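Local coordinates for protein 6-phosphogluconolactonase (Shewanella baltica, PDB 3NWP) that probably hydrolyses 6-phosphogluconolactone to 6-phosphogluconate, the second step of the oxidative pentose phosphate pathway, at residues Q28-E31 / A32-A35; I61-S64 / D65-I68; L87-E90 / H91-N95. One frame throughout, in Å; residues are numbered along the deposited sequence. Where two conformers were deposited one is given.

Contact 1 (Q28-E31 / A32-A35)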
ATOM      1  N   GLN A  28      15.577   1.396  -4.480  1.00 14.53           N
ATOM      2  CA  GLN A  28      14.953   0.227  -5.091  1.00 14.45           C
ATOM      3  C   GLN A  28      14.221   0.547  -6.389  1.00 13.99           C
ATOM      4  O   GLN A  28      14.293  -0.216  -7.337  1.00 14.45           O
ATOM      5  CB  GLN A  28      14.033  -0.540  -4.131  1.00 14.98           C
ATOM      6  CG  GLN A  28      14.826  -1.300  -3.122  1.00 16.64           C
ATOM      7  CD  GLN A  28      14.000  -1.913  -2.065  1.00 20.90           C
ATOM      8  OE1 GLN A  28      12.978  -1.332  -1.644  1.00 19.72           O
ATOM      9  NE2 GLN A  28      14.420  -3.083  -1.580  1.00 20.86           N
ATOM     10  N   LEU A  29      13.561   1.694  -6.479  1.00 13.55           N
ATOM     11  CA  LEU A  29      12.888   2.069  -7.728  1.00 14.00           C
ATOM     12  C   LEU A  29      13.918   2.355  -8.833  1.00 15.06           C
ATOM     13  O   LEU A  29      13.732   1.881  -9.968  1.00 14.77           O
ATOM     14  CB  LEU A  29      11.988   3.288  -7.488  1.00 14.53           C
ATOM     15  CG  LEU A  29      10.752   2.994  -6.622  1.00 15.05           C
ATOM     16  CD1 LEU A  29      10.009   4.348  -6.302  1.00 15.09           C
ATOM     17  CD2 LEU A  29       9.793   1.923  -7.249  1.00 14.76           C
ATOM     18  N   GLN A  30      14.983   3.071  -8.498  1.00 15.38           N
ATOM     19  CA  GLN A  30      16.022   3.316  -9.499  1.00 16.43           C
ATOM     20  C   GLN A  30      16.703   2.021  -9.940  1.00 16.40           C
ATOM     21  O   GLN A  30      16.987   1.841 -11.134  1.00 17.17           O
ATOM     22  CB  GLN A  30      17.023   4.350  -9.036  1.00 17.18           C
ATOM     23  CG  GLN A  30      18.036   4.731 -10.140  1.00 19.11           C
ATOM     24  CD  GLN A  30      17.361   5.414 -11.291  1.00 20.99           C
ATOM     25  OE1 GLN A  30      16.641   6.400 -11.079  1.00 21.30           O
ATOM     26  NE2 GLN A  30      17.550   4.877 -12.517  1.00 19.00           N
ATOM     27  N   GLU A  31      16.966   1.092  -9.027  0.50 13.95           N
ATOM     28  CA  GLU A  31      17.573  -0.173  -9.441  0.50 14.27           C
ATOM     29  C   GLU A  31      16.617  -0.981 -10.355  0.50 15.63           C
ATOM     30  O   GLU A  31      17.059  -1.735 -11.258  0.50 15.15           O
ATOM     31  CB  GLU A  31      17.972  -0.976  -8.188  0.50 14.75           C
ATOM     32  CG  GLU A  31      19.077  -0.341  -7.393  0.50 14.94           C
ATOM     33  CD  GLU A  31      19.246  -0.847  -5.959  0.50 27.94           C
ATOM     34  OE1 GLU A  31      18.410  -1.625  -5.450  0.50 30.67           O
ATOM     35  OE2 GLU A  31      20.233  -0.408  -5.324  0.50 33.57           O
ATOM     36  N   ALA A  32      15.303  -0.861 -10.144  1.00 15.75           N
ATOM     37  CA  ALA A  32      14.343  -1.460 -11.019  1.00 14.77           C
ATOM     38  C   ALA A  32      14.302  -0.811 -12.392  1.00 16.39           C
ATOM     39  O   ALA A  32      14.270  -1.527 -13.380  1.00 16.08           O
ATOM     40  CB  ALA A  32      12.950  -1.500 -10.376  1.00 15.55           C
ATOM     41  N   VAL A  33      14.334   0.513 -12.463  1.00 15.80           N
ATOM     42  CA  VAL A  33      14.448   1.231 -13.746  1.00 16.90           C
ATOM     43  C   VAL A  33      15.730   0.781 -14.442  1.00 17.98           C
ATOM     44  O   VAL A  33      15.709   0.460 -15.658  1.00 18.59           O
ATOM     45  CB  VAL A  33      14.414   2.724 -13.592  1.00 17.84           C
ATOM     46  CG1 VAL A  33      14.726   3.440 -14.963  1.00 18.13           C
ATOM     47  CG2 VAL A  33      13.066   3.191 -13.033  1.00 15.89           C
ATOM     48  N   ASP A  34      16.852   0.729 -13.730  1.00 17.99           N
ATOM     49  CA  ASP A  34      18.095   0.270 -14.363  1.00 20.53           C
ATOM     50  C   ASP A  34      17.947  -1.130 -14.935  1.00 21.79           C
ATOM     51  O   ASP A  34      18.388  -1.404 -16.070  1.00 21.67           O
ATOM     52  CB  ASP A  34      19.296   0.300 -13.393  1.00 19.33           C
ATOM     53  CG  ASP A  34      19.672   1.700 -12.942  1.00 25.79           C
ATOM     54  OD1 ASP A  34      19.260   2.701 -13.549  1.00 23.44           O
ATOM     55  OD2 ASP A  34      20.407   1.769 -11.927  1.00 27.51           O
ATOM     56  N   ALA A  35      17.359  -2.056 -14.179  1.00 17.31           N
ATOM     57  CA  ALA A  35      17.305  -3.436 -14.614  1.00 17.13           C
ATOM     58  C   ALA A  35      16.327  -3.668 -15.703  1.00 17.63           C
ATOM     59  O   ALA A  35      16.614  -4.467 -16.596  1.00 20.33           O
ATOM     60  CB  ALA A  35      16.958  -4.369 -13.387  1.00 19.48           C
TER
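Ala-32 N donates to Gln-28 O at 3.1 Å, while the methyl group of Ala-32 lies against the carbonyl oxygens of Leu-29 and Gln-28. One residue on, Val-33 N reaches Leu-29 O in a straighter bond of 2.9 Å. Of the two valine methyls, CG2 rests on that same carbonyl oxygen, 3.4 Å from Leu-29 O, and CG1 lies 4.0 Å from Gln-30 NE2. These i to i+4 bonds belong to the last turns of helix 14-36, which packs through Leu-29, Ala-32 and Val-33 against strand 39-43 and its neighbours in the central sheet. Asp-34 is gripped twice by Gln-30: its N binds Gln-30 O, and its carboxylate takes a side-chain bond, Gln-30 NE2 to Asp-34 OD1, of 3.0 Å. The glutamine chain leaves trans to its own N (chi1 -174°) and then bends at chi2 (65°), which turns the amide along the helix toward Asp-34. OD1 lies in the amide plane but is met from above the carboxylate plane, the two planes being 45° apart. Gln-30 OE1 accepts from Asp-62 N, so both ends of the amide are engaged. Ala-35 N closes the series on Glu-31 O at 3.0 Å.

Contact 2 (I61-S64 / D65-I68)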
ATOM      1  N   ILE A  61      15.609  10.458  -8.943  1.00 16.28           N
ATOM      2  CA  ILE A  61      15.615   9.187  -9.676  1.00 16.17           C
ATOM      3  C   ILE A  61      14.803   9.419 -10.954  1.00 18.04           C
ATOM      4  O   ILE A  61      14.171  10.493 -11.140  1.00 19.41           O
ATOM      5  CB  ILE A  61      15.012   8.020  -8.814  1.00 16.63           C
ATOM      6  CG1 ILE A  61      13.562   8.268  -8.442  1.00 18.09           C
ATOM      7  CG2 ILE A  61      15.892   7.776  -7.551  1.00 16.34           C
ATOM      8  CD1 ILE A  61      12.761   6.947  -7.958  1.00 17.52           C
ATOM      9  N   ASP A  62      14.809   8.378 -11.806  1.00 17.59           N
ATOM     10  CA  ASP A  62      14.116   8.407 -13.089  1.00 19.53           C
ATOM     11  C   ASP A  62      12.595   8.226 -12.886  1.00 19.11           C
ATOM     12  O   ASP A  62      11.999   7.253 -13.364  1.00 20.41           O
ATOM     13  CB  ASP A  62      14.699   7.324 -14.013  1.00 19.64           C
ATOM     14  CG  ASP A  62      16.101   7.574 -14.459  1.00 20.58           C
ATOM     15  OD1 ASP A  62      16.537   8.747 -14.603  1.00 22.88           O
ATOM     16  OD2 ASP A  62      16.857   6.594 -14.757  1.00 22.93           O
ATOM     17  N   TRP A  63      11.933   9.187 -12.232  1.00 18.21           N
ATOM     18  CA  TRP A  63      10.514   9.139 -11.923  1.00 16.59           C
ATOM     19  C   TRP A  63       9.580   8.916 -13.113  1.00 18.17           C
ATOM     20  O   TRP A  63       8.510   8.340 -12.965  1.00 18.90           O
ATOM     21  CB  TRP A  63      10.031  10.356 -11.134  1.00 19.76           C
ATOM     22  CG  TRP A  63      10.406  10.372  -9.663  1.00 18.24           C
ATOM     23  CD1 TRP A  63      11.306  11.193  -9.061  1.00 19.81           C
ATOM     24  CD2 TRP A  63       9.902   9.503  -8.629  1.00 18.48           C
ATOM     25  NE1 TRP A  63      11.372  10.916  -7.713  1.00 17.73           N
ATOM     26  CE2 TRP A  63      10.522   9.874  -7.430  1.00 16.66           C
ATOM     27  CE3 TRP A  63       8.968   8.466  -8.613  1.00 17.56           C
ATOM     28  CZ2 TRP A  63      10.232   9.242  -6.233  1.00 17.84           C
ATOM     29  CZ3 TRP A  63       8.686   7.824  -7.421  1.00 18.55           C
ATOM     30  CH2 TRP A  63       9.330   8.200  -6.242  1.00 18.61           C
ATOM     31  N   SER A  64      10.012   9.427 -14.280  1.00 19.25           N
ATOM     32  CA  SER A  64       9.191   9.286 -15.478  1.00 20.44           C
ATOM     33  C   SER A  64       9.109   7.849 -15.988  1.00 20.11           C
ATOM     34  O   SER A  64       8.247   7.517 -16.801  1.00 21.02           O
ATOM     35  CB  SER A  64       9.651  10.269 -16.604  1.00 19.52           C
ATOM     36  OG  SER A  64      10.966   9.977 -17.065  1.00 23.27           O
ATOM     37  N   ASP A  65       9.972   6.996 -15.476  1.00 19.23           N
ATOM     38  CA  ASP A  65       9.998   5.583 -15.798  1.00 17.70           C
ATOM     39  C   ASP A  65       9.403   4.783 -14.616  1.00 17.65           C
ATOM     40  O   ASP A  65       9.543   3.554 -14.606  1.00 18.10           O
ATOM     41  CB  ASP A  65      11.399   5.123 -16.082  1.00 21.05           C
ATOM     42  CG  ASP A  65      11.992   5.810 -17.319  1.00 22.86           C
ATOM     43  OD1 ASP A  65      11.290   5.766 -18.342  1.00 23.44           O
ATOM     44  OD2 ASP A  65      13.126   6.314 -17.247  1.00 25.46           O
ATOM     45  N   VAL A  66       8.720   5.458 -13.690  1.00 15.99           N
ATOM     46  CA  VAL A  66       8.081   4.776 -12.515  1.00 15.42           C
ATOM     47  C   VAL A  66       6.592   4.889 -12.666  1.00 16.42           C
ATOM     48  O   VAL A  66       6.035   6.015 -12.798  1.00 19.74           O
ATOM     49  CB  VAL A  66       8.542   5.368 -11.165  1.00 16.53           C
ATOM     50  CG1 VAL A  66       7.808   4.625  -9.981  1.00 16.15           C
ATOM     51  CG2 VAL A  66      10.066   5.341 -11.027  1.00 16.45           C
ATOM     52  N   TYR A  67       5.900   3.744 -12.629  1.00 16.63           N
ATOM     53  CA  TYR A  67       4.459   3.665 -12.612  1.00 17.36           C
ATOM     54  C   TYR A  67       3.993   3.573 -11.181  1.00 16.22           C
ATOM     55  O   TYR A  67       4.553   2.793 -10.405  1.00 17.77           O
ATOM     56  CB  TYR A  67       3.985   2.430 -13.374  1.00 19.45           C
ATOM     57  CG  TYR A  67       4.162   2.482 -14.851  1.00 22.04           C
ATOM     58  CD1 TYR A  67       5.387   2.250 -15.426  1.00 26.27           C
ATOM     59  CD2 TYR A  67       3.047   2.621 -15.678  1.00 33.35           C
ATOM     60  CE1 TYR A  67       5.543   2.260 -16.823  1.00 36.81           C
ATOM     61  CE2 TYR A  67       3.191   2.623 -17.063  1.00 38.92           C
ATOM     62  CZ  TYR A  67       4.447   2.449 -17.616  1.00 40.82           C
ATOM     63  OH  TYR A  67       4.632   2.446 -18.982  1.00 51.38           O
ATOM     64  N   ILE A  68       3.003   4.387 -10.790  1.00 16.35           N
ATOM     65  CA  ILE A  68       2.546   4.427  -9.421  1.00 14.90           C
ATOM     66  C   ILE A  68       1.052   4.204  -9.330  1.00 16.76           C
ATOM     67  O   ILE A  68       0.292   4.694 -10.153  1.00 16.42           O
ATOM     68  CB  ILE A  68       2.851   5.780  -8.769  1.00 15.19           C
ATOM     69  CG1 ILE A  68       4.333   6.147  -8.913  1.00 14.83           C
ATOM     70  CG2 ILE A  68       2.416   5.731  -7.289  1.00 14.14           C
ATOM     71  CD1 ILE A  68       4.717   7.532  -8.316  1.00 16.16           C
TER
HETATM   72  O   HOH W   1      15.942   5.416 -17.299  1.00 18.60           O
HETATM   73  O   HOH W   2      10.819   8.424 -19.190  1.00 18.56           O
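The side chain of Trp-63 packs beside that of Val-66, both pointing the same way, just where the chain turns from a short 3-10 segment into strand 66-74. Its CB points away from residues 65-68, and chi1 of -76° sets CG beside the backbone N, opposite the carbonyl carbon; the indole then brings its six-membered ring back alongside Val-66. Trp-63 CE3 is the first ring atom to meet strand 66-74, 4.0 Å from Val-66 CB. Next along the rim, Trp-63 CZ3 touches Val-66 CG1 and, at 4.1 Å, the methyl end CD1 of Ile-68, whose side chain lies at a slant to the indole. Ile-61 CD1 sits 3.7 Å above the plane of the Trp-63 ring, over its centre. On the far edge NE1 donates to Lys-59 O, which helps to fix the rotation of the ring.

The backbone makes two i to i+3 bonds, Asp-65 N to Asp-62 O at 2.9 Å and Val-66 N to Trp-63 O at 3.0 Å. In each the donor stands well above the carbonyl plane. Asp-62 centres an inverse gamma turn, closed by a weak Trp-63 N to Ile-61 O bond, at the start of the bend.

The polar side carries the carboxylates of Asp-62 and Asp-65, whose OD2 atoms come within 4.5 Å of each other. One water donates to both of these oxygens, and a second joins Ser-64 OG to Asp-65 OD1. Lys-38 forms a salt bridge with Asp-65 OD1. The paired acids are thus bridged by a shared water and partly balanced by the lysine, which probably lowers the cost of holding two negative charges together, while the indole keeps its only N-H satisfied within an otherwise apolar layer.

Contact 3 (L87-E90 / H91-N95)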
ATOM      1  N   LEU A  87      -4.771  12.677  -1.897  1.00 19.60           N
ATOM      2  CA  LEU A  87      -3.577  12.813  -1.056  1.00 21.08           C
ATOM      3  C   LEU A  87      -2.288  12.530  -1.838  1.00 18.92           C
ATOM      4  O   LEU A  87      -1.284  13.255  -1.695  1.00 19.19           O
ATOM      5  CB  LEU A  87      -3.670  11.898   0.184  1.00 23.54           C
ATOM      6  CG  LEU A  87      -4.707  12.212   1.250  1.00 34.04           C
ATOM      7  CD1 LEU A  87      -4.599  11.120   2.334  1.00 37.63           C
ATOM      8  CD2 LEU A  87      -4.506  13.584   1.854  1.00 34.52           C
ATOM      9  N   VAL A  88      -2.287  11.504  -2.687  1.00 17.10           N
ATOM     10  CA  VAL A  88      -1.140  11.141  -3.485  1.00 17.11           C
ATOM     11  C   VAL A  88      -0.816  12.277  -4.485  1.00 19.80           C
ATOM     12  O   VAL A  88       0.354  12.671  -4.666  1.00 19.14           O
ATOM     13  CB  VAL A  88      -1.336   9.756  -4.163  1.00 20.36           C
ATOM     14  CG1 VAL A  88      -0.233   9.520  -5.184  1.00 21.67           C
ATOM     15  CG2 VAL A  88      -1.393   8.678  -3.078  1.00 19.29           C
ATOM     16  N   ARG A  89      -1.843  12.836  -5.105  1.00 17.25           N
ATOM     17  CA  ARG A  89      -1.581  13.890  -6.077  1.00 17.90           C
ATOM     18  C   ARG A  89      -1.067  15.147  -5.360  1.00 20.83           C
ATOM     19  O   ARG A  89      -0.201  15.852  -5.924  1.00 24.34           O
ATOM     20  CB  ARG A  89      -2.838  14.193  -6.888  1.00 19.60           C
ATOM     21  CG  ARG A  89      -3.228  13.093  -7.893  1.00 19.97           C
ATOM     22  CD  ARG A  89      -4.382  13.516  -8.777  1.00 23.51           C
ATOM     23  NE  ARG A  89      -4.771  12.486  -9.720  1.00 22.69           N
ATOM     24  CZ  ARG A  89      -4.115  12.153 -10.816  1.00 22.00           C
ATOM     25  NH1 ARG A  89      -2.993  12.788 -11.191  1.00 26.59           N
ATOM     26  NH2 ARG A  89      -4.599  11.190 -11.574  1.00 26.24           N
ATOM     27  N   GLU A  90      -1.582  15.449  -4.185  0.60 22.14           N
ATOM     28  CA  GLU A  90      -1.151  16.656  -3.511  0.60 21.25           C
ATOM     29  C   GLU A  90       0.278  16.564  -3.028  0.60 22.60           C
ATOM     30  O   GLU A  90       1.044  17.547  -3.157  0.60 22.32           O
ATOM     31  CB  GLU A  90      -2.044  17.031  -2.335  0.60 21.11           C
ATOM     32  CG  GLU A  90      -3.460  17.439  -2.743  0.60 27.89           C
ATOM     33  CD  GLU A  90      -4.335  17.949  -1.583  0.60 27.67           C
ATOM     34  OE1 GLU A  90      -5.590  17.964  -1.734  0.60 29.28           O
ATOM     35  OE2 GLU A  90      -3.767  18.340  -0.535  0.60 38.93           O
ATOM     36  N   HIS A  91       0.642  15.406  -2.459  1.00 19.25           N
ATOM     37  CA  HIS A  91       1.887  15.268  -1.733  1.00 19.24           C
ATOM     38  C   HIS A  91       3.004  14.487  -2.422  1.00 20.81           C
ATOM     39  O   HIS A  91       4.168  14.806  -2.192  1.00 20.92           O
ATOM     40  CB  HIS A  91       1.634  14.636  -0.360  1.00 20.15           C
ATOM     41  CG  HIS A  91       0.717  15.437   0.498  1.00 23.02           C
ATOM     42  ND1 HIS A  91       1.143  16.560   1.183  1.00 28.71           N
ATOM     43  CD2 HIS A  91      -0.607  15.320   0.741  1.00 22.94           C
ATOM     44  CE1 HIS A  91       0.111  17.092   1.822  1.00 32.01           C
ATOM     45  NE2 HIS A  91      -0.962  16.362   1.574  1.00 26.91           N
ATOM     46  N   LEU A  92       2.688  13.428  -3.181  1.00 17.39           N
ATOM     47  CA  LEU A  92       3.711  12.635  -3.851  1.00 16.33           C
ATOM     48  C   LEU A  92       4.029  13.139  -5.273  1.00 16.43           C
ATOM     49  O   LEU A  92       5.181  13.189  -5.664  1.00 18.61           O
ATOM     50  CB  LEU A  92       3.329  11.135  -3.846  1.00 16.23           C
ATOM     51  CG  LEU A  92       4.306  10.166  -4.531  1.00 15.10           C
ATOM     52  CD1 LEU A  92       5.645  10.219  -3.785  1.00 17.37           C
ATOM     53  CD2 LEU A  92       3.737   8.709  -4.489  1.00 17.99           C
ATOM     54  N   LEU A  93       2.984  13.447  -6.053  1.00 17.79           N
ATOM     55  CA  LEU A  93       3.148  13.721  -7.479  1.00 19.13           C
ATOM     56  C   LEU A  93       3.468  15.218  -7.637  1.00 21.73           C
ATOM     57  O   LEU A  93       2.695  16.017  -8.227  1.00 22.27           O
ATOM     58  CB  LEU A  93       1.891  13.355  -8.221  1.00 20.18           C
ATOM     59  CG  LEU A  93       1.467  11.904  -8.126  1.00 22.93           C
ATOM     60  CD1 LEU A  93       0.254  11.694  -9.065  1.00 22.32           C
ATOM     61  CD2 LEU A  93       2.607  10.941  -8.545  1.00 24.57           C
ATOM     62  N   GLN A  94       4.578  15.580  -7.020  1.00 19.68           N
ATOM     63  CA  GLN A  94       5.047  16.980  -6.921  1.00 20.56           C
ATOM     64  C   GLN A  94       6.560  16.963  -7.147  1.00 23.68           C
ATOM     65  O   GLN A  94       7.212  15.920  -7.097  1.00 19.91           O
ATOM     66  CB  GLN A  94       4.738  17.520  -5.532  1.00 23.84           C
ATOM     67  CG  GLN A  94       3.231  17.590  -5.172  1.00 26.00           C
ATOM     68  CD  GLN A  94       2.475  18.614  -5.989  1.00 29.20           C
ATOM     69  OE1 GLN A  94       3.039  19.627  -6.398  1.00 33.95           O
ATOM     70  NE2 GLN A  94       1.215  18.351  -6.264  1.00 26.45           N
ATOM     71  N   ASN A  95       7.172  18.119  -7.417  1.00 22.25           N
ATOM     72  CA  ASN A  95       8.637  18.139  -7.499  1.00 20.51           C
ATOM     73  C   ASN A  95       9.158  17.137  -8.546  1.00 18.48           C
ATOM     74  O   ASN A  95       8.616  17.111  -9.657  1.00 22.53           O
ATOM     75  CB  ASN A  95       9.232  18.007  -6.096  1.00 20.30           C
ATOM     76  CG  ASN A  95       8.654  19.045  -5.143  1.00 28.00           C
ATOM     77  OD1 ASN A  95       8.627  20.240  -5.489  1.00 27.62           O
ATOM     78  ND2 ASN A  95       8.146  18.620  -3.992  1.00 24.30           N
TER
HETATM   79  O   HOH W   3      -0.013  16.342  -8.804  1.00 21.34           O
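Gln-94 folds back on the helix end, its NE2 donating to Arg-89 O at 2.9 Å. The bond lies in the carbonyl plane and close to the amide plane, and the bend of the chain at chi2 (-68°) brings the amide round to it. A water also donates to Arg-89 O and to Leu-93 O, so this carbonyl near the helix terminus takes two bonds. Val-88 O is likewise shared, by Leu-92 N at 2.9 Å and by Leu-93 N at 3.1 Å, the latter arriving nearly along the C=O axis.

On the apolar side Val-88 CG1 lies alongside Leu-92 CD2, 4.1 Å away, and Leu-93 CD1 touches Arg-89 CG at 3.9 Å. His-91 packs against the preceding residue: Glu-90 CB makes a CH-pi contact over its ring face, 4.2 Å from the centroid, while Leu-87 O stands at the ring edge.

Further out, Glu-85 holds Arg-89 NE in a salt bridge, and Arg-86 pairs with Glu-90 OE1 in one of the two conformers of Glu-90. Leu-92 packs on Phe-53 and Leu-56 of helix 50-58, and Val-88 and Leu-93 on Phe-102 of strand 101-102. Leu-93 centres an inverse gamma turn, with a weak Gln-94 N to Leu-92 O bond, where the chain leaves the helix. The whole is a C-terminal helix end, with i to i+4 bonding giving way to an i to i+5 bond and a side-chain amide bonded to a last-turn carbonyl.

How the contacts relate
From the N terminus, contact 1 comes first, in the last turns of helix 14-36; contact 2 follows at the entry to strand 66-74, and contact 3 at the end of helix 84-91. Each joins two consecutive segments, so no long loop is closed and the three run in series, with none nested or crossed. Contacts 1 and 2 meet directly, Leu-29 packing on Ile-61 and Val-33 on Asp-62, which ties the helix end to the loop leading into the strand. Contacts 2 and 3 meet through Ile-68, against Leu-92 and Leu-93. Contacts 1 and 3, with centres about 21 Å apart, do not touch; contact 2 bridges them.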